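PDB 2W9Y: fatty acid/retinol binding protein protein 7, isoform A, confirmed BY transcript evidence from Caenorhabditis elegans, which probably binds fatty acids such as oleic acid, and retinoids, as a helical lipid-carrier protein of the nematode FAR family. Local coordinates for residues Phe15-Gln20 with His93-Thr98; Leu21-Ser26 with Lys64-Val69. All coordinates share one frame; numbering follows the deposited sequence. Where two conformers were deposited one is given.

Interaction 1: residues Phe15-Gln20 with His93-Thr98; sequences FFPTEQ and HMVTTT
A first torsion of 177° sends CG1 of Val95 out opposite the backbone N and across to the ring of Phe16, whose own first torsion of -95° lies well away from a staggered value and turns the ring over that methyl. CG1 sits above the middle of the ring, 3.6 Å from the Phe16 centroid and 9° off the normal, a nearly axial CH-pi contact. The rim of the same ring meets Thr98, where Phe16 CZ and Thr98 CG2 are 3.9 Å apart with the methyl close to the ring plane. Val95 CG1 also touches Gln20 CG at 3.8 Å, while its other methyl, CG2, lies 3.7 Å from Phe15 O; Pro17 CD lies about equally far, 4.0 Å, from Val95 CG1 and CG2.

In this all-helical FAR fold, the contact lies near the centre of the chain, where the turn leading into helix 18-26, with Pro17 as its N-cap residue, packs against the middle part of helix 82-104. Met94, bent at chi2 and chi3, brings CE to 3.6 Å from Phe15 CB, the two side chains crossing at about a right angle; Leu116 of helix 111-121 touches both. At the polar margin Gln20 NE2 donates to a water at 3.1 Å. The same amide nitrogen is hydrogen-bonded to Asn73 of helix 60-75.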
loop_
_atom_site.group_PDB
_atom_site.type_symbol
_atom_site.label_atom_id
_atom_site.label_comp_id
_atom_site.label_asym_id
_atom_site.label_seq_id
_atom_site.Cartn_x
_atom_site.Cartn_y
_atom_site.Cartn_z
ATOM N N PHE A 15 -4.710 7.353 -2.210
ATOM C CA PHE A 15 -4.166 6.947 -0.914
ATOM C C PHE A 15 -2.801 6.199 -0.971
ATOM O O PHE A 15 -2.228 5.903 0.066
ATOM C CB PHE A 15 -5.179 6.032 -0.174
ATOM C CG PHE A 15 -6.356 6.770 0.290
ATOM C CD1 PHE A 15 -6.243 7.667 1.354
ATOM C CD2 PHE A 15 -7.559 6.657 -0.363
ATOM C CE1 PHE A 15 -7.346 8.432 1.766
ATOM C CE2 PHE A 15 -8.688 7.357 0.088
ATOM C CZ PHE A 15 -8.586 8.240 1.125
ATOM N N PHE A 16 -2.315 5.854 -2.163
ATOM C CA PHE A 16 -1.105 5.026 -2.276
ATOM C C PHE A 16 0.156 5.833 -1.851
ATOM O O PHE A 16 0.381 6.894 -2.398
ATOM C CB PHE A 16 -0.894 4.516 -3.747
ATOM C CG PHE A 16 -1.454 3.128 -3.985
ATOM C CD1 PHE A 16 -2.840 2.852 -3.873
ATOM C CD2 PHE A 16 -0.601 2.084 -4.251
ATOM C CE1 PHE A 16 -3.324 1.557 -4.050
ATOM C CE2 PHE A 16 -1.065 0.805 -4.451
ATOM C CZ PHE A 16 -2.427 0.528 -4.342
ATOM N N PRO A 17 0.928 5.338 -0.875
ATOM C CA PRO A 17 2.268 5.979 -0.684
ATOM C C PRO A 17 3.141 5.832 -1.917
ATOM O O PRO A 17 2.974 4.893 -2.696
ATOM C CB PRO A 17 2.885 5.199 0.474
ATOM C CG PRO A 17 1.645 4.604 1.261
ATOM C CD PRO A 17 0.692 4.245 0.128
ATOM N N THR A 18 4.050 6.782 -2.101
ATOM C CA THR A 18 4.991 6.810 -3.235
ATOM C C THR A 18 5.752 5.506 -3.368
ATOM O O THR A 18 5.879 4.944 -4.523
ATOM C CB THR A 18 5.928 8.037 -3.181
ATOM O OG1 THR A 18 5.103 9.214 -3.403
ATOM C CG2 THR A 18 6.961 7.969 -4.360
ATOM N N GLU A 19 6.184 4.982 -2.215
ATOM C CA GLU A 19 6.990 3.789 -2.261
ATOM C C GLU A 19 6.214 2.565 -2.818
ATOM O O GLU A 19 6.800 1.781 -3.573
ATOM C CB GLU A 19 7.654 3.482 -0.916
ATOM C CG GLU A 19 6.657 3.429 0.304
ATOM C CD GLU A 19 6.501 4.782 1.038
ATOM O OE1 GLU A 19 6.276 4.768 2.306
ATOM O OE2 GLU A 19 6.570 5.855 0.379
ATOM N N GLN A 20 4.925 2.420 -2.500
ATOM C CA GLN A 20 4.126 1.339 -3.110
ATOM C C GLN A 20 4.044 1.518 -4.616
ATOM O O GLN A 20 4.158 0.537 -5.327
ATOM C CB GLN A 20 2.693 1.218 -2.531
ATOM C CG GLN A 20 2.522 0.142 -1.391
ATOM C CD GLN A 20 2.899 0.705 -0.006
ATOM O OE1 GLN A 20 3.385 1.827 0.131
ATOM N NE2 GLN A 20 2.682 -0.084 1.009
ATOM N N HIS A 93 -3.682 -0.854 5.268
ATOM C CA HIS A 93 -4.422 -2.100 5.005
ATOM C C HIS A 93 -5.163 -2.022 3.688
ATOM O O HIS A 93 -5.100 -2.983 2.895
ATOM C CB HIS A 93 -5.370 -2.438 6.126
ATOM C CG HIS A 93 -5.961 -3.799 6.025
ATOM N ND1 HIS A 93 -7.253 -4.034 5.595
ATOM C CD2 HIS A 93 -5.445 -5.013 6.342
ATOM C CE1 HIS A 93 -7.505 -5.332 5.648
ATOM N NE2 HIS A 93 -6.428 -5.947 6.100
ATOM N N MET A 94 -5.801 -0.890 3.397
ATOM C CA MET A 94 -6.490 -0.738 2.111
ATOM C C MET A 94 -5.502 -0.877 0.943
ATOM O O MET A 94 -5.729 -1.662 -0.004
ATOM C CB MET A 94 -7.234 0.609 2.035
ATOM C CG MET A 94 -8.187 0.738 0.869
ATOM S SD MET A 94 -7.432 1.222 -0.731
ATOM C CE MET A 94 -6.918 2.933 -0.402
ATOM N N VAL A 95 -4.393 -0.130 1.015
ATOM C CA VAL A 95 -3.389 -0.170 -0.050
ATOM C C VAL A 95 -2.786 -1.549 -0.280
ATOM O O VAL A 95 -2.609 -2.001 -1.470
ATOM C CB VAL A 95 -2.263 0.853 0.281
ATOM C CG1 VAL A 95 -1.184 0.780 -0.743
ATOM C CG2 VAL A 95 -2.850 2.294 0.310
ATOM N N THR A 96 -2.524 -2.252 0.816
ATOM C CA THR A 96 -1.909 -3.588 0.748
ATOM C C THR A 96 -2.854 -4.536 0.048
ATOM O O THR A 96 -2.475 -5.180 -0.935
ATOM C CB THR A 96 -1.627 -4.146 2.135
ATOM O OG1 THR A 96 -0.677 -3.316 2.813
ATOM C CG2 THR A 96 -1.096 -5.564 2.040
ATOM N N THR A 97 -4.094 -4.589 0.540
ATOM C CA THR A 97 -5.170 -5.458 -0.039
ATOM C C THR A 97 -5.320 -5.188 -1.544
ATOM O O THR A 97 -5.378 -6.112 -2.374
ATOM C CB THR A 97 -6.533 -5.141 0.597
ATOM O OG1 THR A 97 -6.486 -5.501 1.965
ATOM C CG2 THR A 97 -7.621 -5.989 -0.018
ATOM N N THR A 98 -5.369 -3.915 -1.918
ATOM C CA THR A 98 -5.459 -3.575 -3.314
ATOM C C THR A 98 -4.344 -4.096 -4.166
ATOM O O THR A 98 -4.584 -4.646 -5.262
ATOM C CB THR A 98 -5.483 -2.021 -3.466
ATOM O OG1 THR A 98 -6.625 -1.518 -2.775
ATOM C CG2 THR A 98 -5.601 -1.607 -4.903
HETATM O O HOH W 1 1.864 -3.051 0.703
#

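Interaction 2: residues Leu21-Ser26 with Lys64-Val69; sequences LEFSSS and KRLATV
Phe23 meets three side chains of segment 64-69, and its closest approach is by CB, 3.4 Å from Val69 CG2. Leu66 CD1 lies over one face of the ring, offset toward the rim and 4.2 Å from the Phe23 centroid, in a CH-pi contact. Arg65 CB stands at the ring edge, near its plane, and Phe23 CE1 comes within 3.6 Å of Leu66 N, so the ring also rests against the helix backbone. Ser26, three residues past Phe23, accepts from Arg65 NH1 through OG at 2.8 Å, the hydroxyl oxygen lying near the guanidinium plane.

The two segments pack as an antiparallel helix pair, their axes 10.0 Å apart at an angle of 163°. Replacing Phe23 by alanine would remove the ring, which would probably leave a gap between the helices and Leu66 CD1 without its aromatic partner. Ser26 OG takes up its place at chi1 85°, from which it donates back to Phe23 O at 2.8 Å; this fixes the hydroxyl that accepts from Arg65. The other end of the guanidinium, NH2, forms a salt bridge with Glu31, and Val55 of helix 51-58 touches Leu66.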
loop_
_atom_site.group_PDB
_atom_site.type_symbol
_atom_site.label_atom_id
_atom_site.label_comp_id
_atom_site.label_asym_id
_atom_site.label_seq_id
_atom_site.Cartn_x
_atom_site.Cartn_y
_atom_site.Cartn_z
ATOM N N LEU A 21 3.811 2.755 -5.088
ATOM C CA LEU A 21 3.650 2.994 -6.521
ATOM C C LEU A 21 4.957 2.773 -7.245
ATOM O O LEU A 21 4.949 2.184 -8.346
ATOM C CB LEU A 21 3.153 4.429 -6.780
ATOM C CG LEU A 21 1.709 4.681 -6.354
ATOM C CD1 LEU A 21 1.266 6.199 -6.424
ATOM C CD2 LEU A 21 0.735 3.879 -7.216
ATOM N N GLU A 22 6.070 3.206 -6.652
ATOM C CA GLU A 22 7.379 3.050 -7.305
ATOM C C GLU A 22 7.704 1.598 -7.345
ATOM O O GLU A 22 8.242 1.122 -8.377
ATOM C CB GLU A 22 8.515 3.801 -6.548
ATOM C CG GLU A 22 8.458 5.355 -6.753
ATOM C CD GLU A 22 9.479 6.131 -5.902
ATOM O OE1 GLU A 22 10.002 5.603 -4.898
ATOM O OE2 GLU A 22 9.756 7.293 -6.221
ATOM N N PHE A 23 7.351 0.871 -6.276
ATOM C CA PHE A 23 7.584 -0.595 -6.294
ATOM C C PHE A 23 6.768 -1.227 -7.427
ATOM O O PHE A 23 7.276 -2.061 -8.196
ATOM C CB PHE A 23 7.221 -1.224 -4.930
ATOM C CG PHE A 23 7.269 -2.719 -4.915
ATOM C CD1 PHE A 23 8.471 -3.402 -4.864
ATOM C CD2 PHE A 23 6.087 -3.455 -4.953
ATOM C CE1 PHE A 23 8.488 -4.764 -4.849
ATOM C CE2 PHE A 23 6.108 -4.817 -4.931
ATOM C CZ PHE A 23 7.294 -5.457 -4.872
ATOM N N SER A 24 5.502 -0.866 -7.539
ATOM C CA SER A 24 4.599 -1.494 -8.575
ATOM C C SER A 24 5.087 -1.201 -9.986
ATOM O O SER A 24 5.058 -2.077 -10.833
ATOM C CB SER A 24 3.171 -1.013 -8.503
ATOM O OG SER A 24 2.632 -1.298 -7.248
ATOM N N SER A 25 5.535 0.030 -10.220
ATOM C CA SER A 25 6.124 0.415 -11.507
ATOM C C SER A 25 7.358 -0.375 -11.879
ATOM O O SER A 25 7.637 -0.615 -13.074
ATOM C CB SER A 25 6.558 1.885 -11.443
ATOM O OG SER A 25 5.429 2.706 -11.590
ATOM N N SER A 26 8.105 -0.765 -10.867
ATOM C CA SER A 26 9.375 -1.406 -11.058
ATOM C C SER A 26 9.207 -2.863 -11.470
ATOM O O SER A 26 10.163 -3.433 -12.004
ATOM C CB SER A 26 10.243 -1.310 -9.793
ATOM O OG SER A 26 9.957 -2.356 -8.853
ATOM N N LYS A 64 13.963 -7.842 -1.505
ATOM C CA LYS A 64 14.670 -6.638 -1.019
ATOM C C LYS A 64 13.833 -5.367 -1.317
ATOM O O LYS A 64 13.643 -4.493 -0.438
ATOM C CB LYS A 64 16.084 -6.519 -1.655
ATOM C CG LYS A 64 16.742 -5.181 -1.410
ATOM C CD LYS A 64 18.018 -4.926 -2.227
ATOM C CE LYS A 64 17.684 -4.328 -3.608
ATOM N NZ LYS A 64 17.434 -2.856 -3.408
ATOM N N ARG A 65 13.371 -5.254 -2.565
ATOM C CA ARG A 65 12.527 -4.098 -2.946
ATOM C C ARG A 65 11.184 -4.037 -2.158
ATOM O O ARG A 65 10.763 -2.947 -1.690
ATOM C CB ARG A 65 12.296 -4.069 -4.470
ATOM C CG ARG A 65 13.469 -3.594 -5.349
ATOM C CD ARG A 65 12.859 -3.418 -6.780
ATOM N NE ARG A 65 13.210 -4.600 -7.478
ATOM C CZ ARG A 65 12.556 -5.185 -8.456
ATOM N NH1 ARG A 65 11.386 -4.748 -8.934
ATOM N NH2 ARG A 65 13.134 -6.254 -8.957
ATOM N N LEU A 66 10.556 -5.192 -1.939
ATOM C CA LEU A 66 9.352 -5.224 -1.106
ATOM C C LEU A 66 9.689 -4.767 0.355
ATOM O O LEU A 66 8.983 -3.990 0.927
ATOM C CB LEU A 66 8.793 -6.656 -1.159
ATOM C CG LEU A 66 7.391 -6.747 -0.563
ATOM C CD1 LEU A 66 6.460 -5.647 -1.079
ATOM C CD2 LEU A 66 6.831 -8.167 -0.850
ATOM N N ALA A 67 10.764 -5.277 0.961
ATOM C CA ALA A 67 11.191 -4.847 2.304
ATOM C C ALA A 67 11.410 -3.339 2.387
ATOM O O ALA A 67 11.150 -2.717 3.421
ATOM C CB ALA A 67 12.477 -5.540 2.714
ATOM N N THR A 68 11.912 -2.763 1.301
ATOM C CA THR A 68 12.136 -1.303 1.253
ATOM C C THR A 68 10.818 -0.525 1.301
ATOM O O THR A 68 10.718 0.545 1.941
ATOM C CB THR A 68 13.010 -0.932 -0.040
ATOM O OG1 THR A 68 14.367 -1.334 0.207
ATOM C CG2 THR A 68 13.013 0.559 -0.279
ATOM N N VAL A 69 9.764 -1.080 0.686
ATOM C CA VAL A 69 8.469 -0.447 0.751
ATOM C C VAL A 69 8.022 -0.438 2.231
ATOM O O VAL A 69 7.626 0.594 2.771
ATOM C CB VAL A 69 7.421 -1.202 -0.061
ATOM C CG1 VAL A 69 6.078 -0.568 0.079
ATOM C CG2 VAL A 69 7.778 -1.187 -1.570
#

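From the N terminus, the chain passes through the turn at 15-17 into helix 18-26; interaction 1 uses that turn and the first turn of the helix, interaction 2 the rest of it. Interaction 2 closes the shorter loop, bringing 64-69 of helix 60-75 back against 21-26 after 37 intervening residues. Interaction 1 closes the longer one, from 15-20 to 93-98 of helix 82-104, and the loop closed by interaction 2 is nested within it. Helix 18-26 and the turn that leads into it are thus tied to two helices that follow each other in the chain. The contacts touch directly: Gln20 CD packs 3.4 Å from Val69 CG1, and Phe16 CB lies 3.7 Å from Leu21 CG.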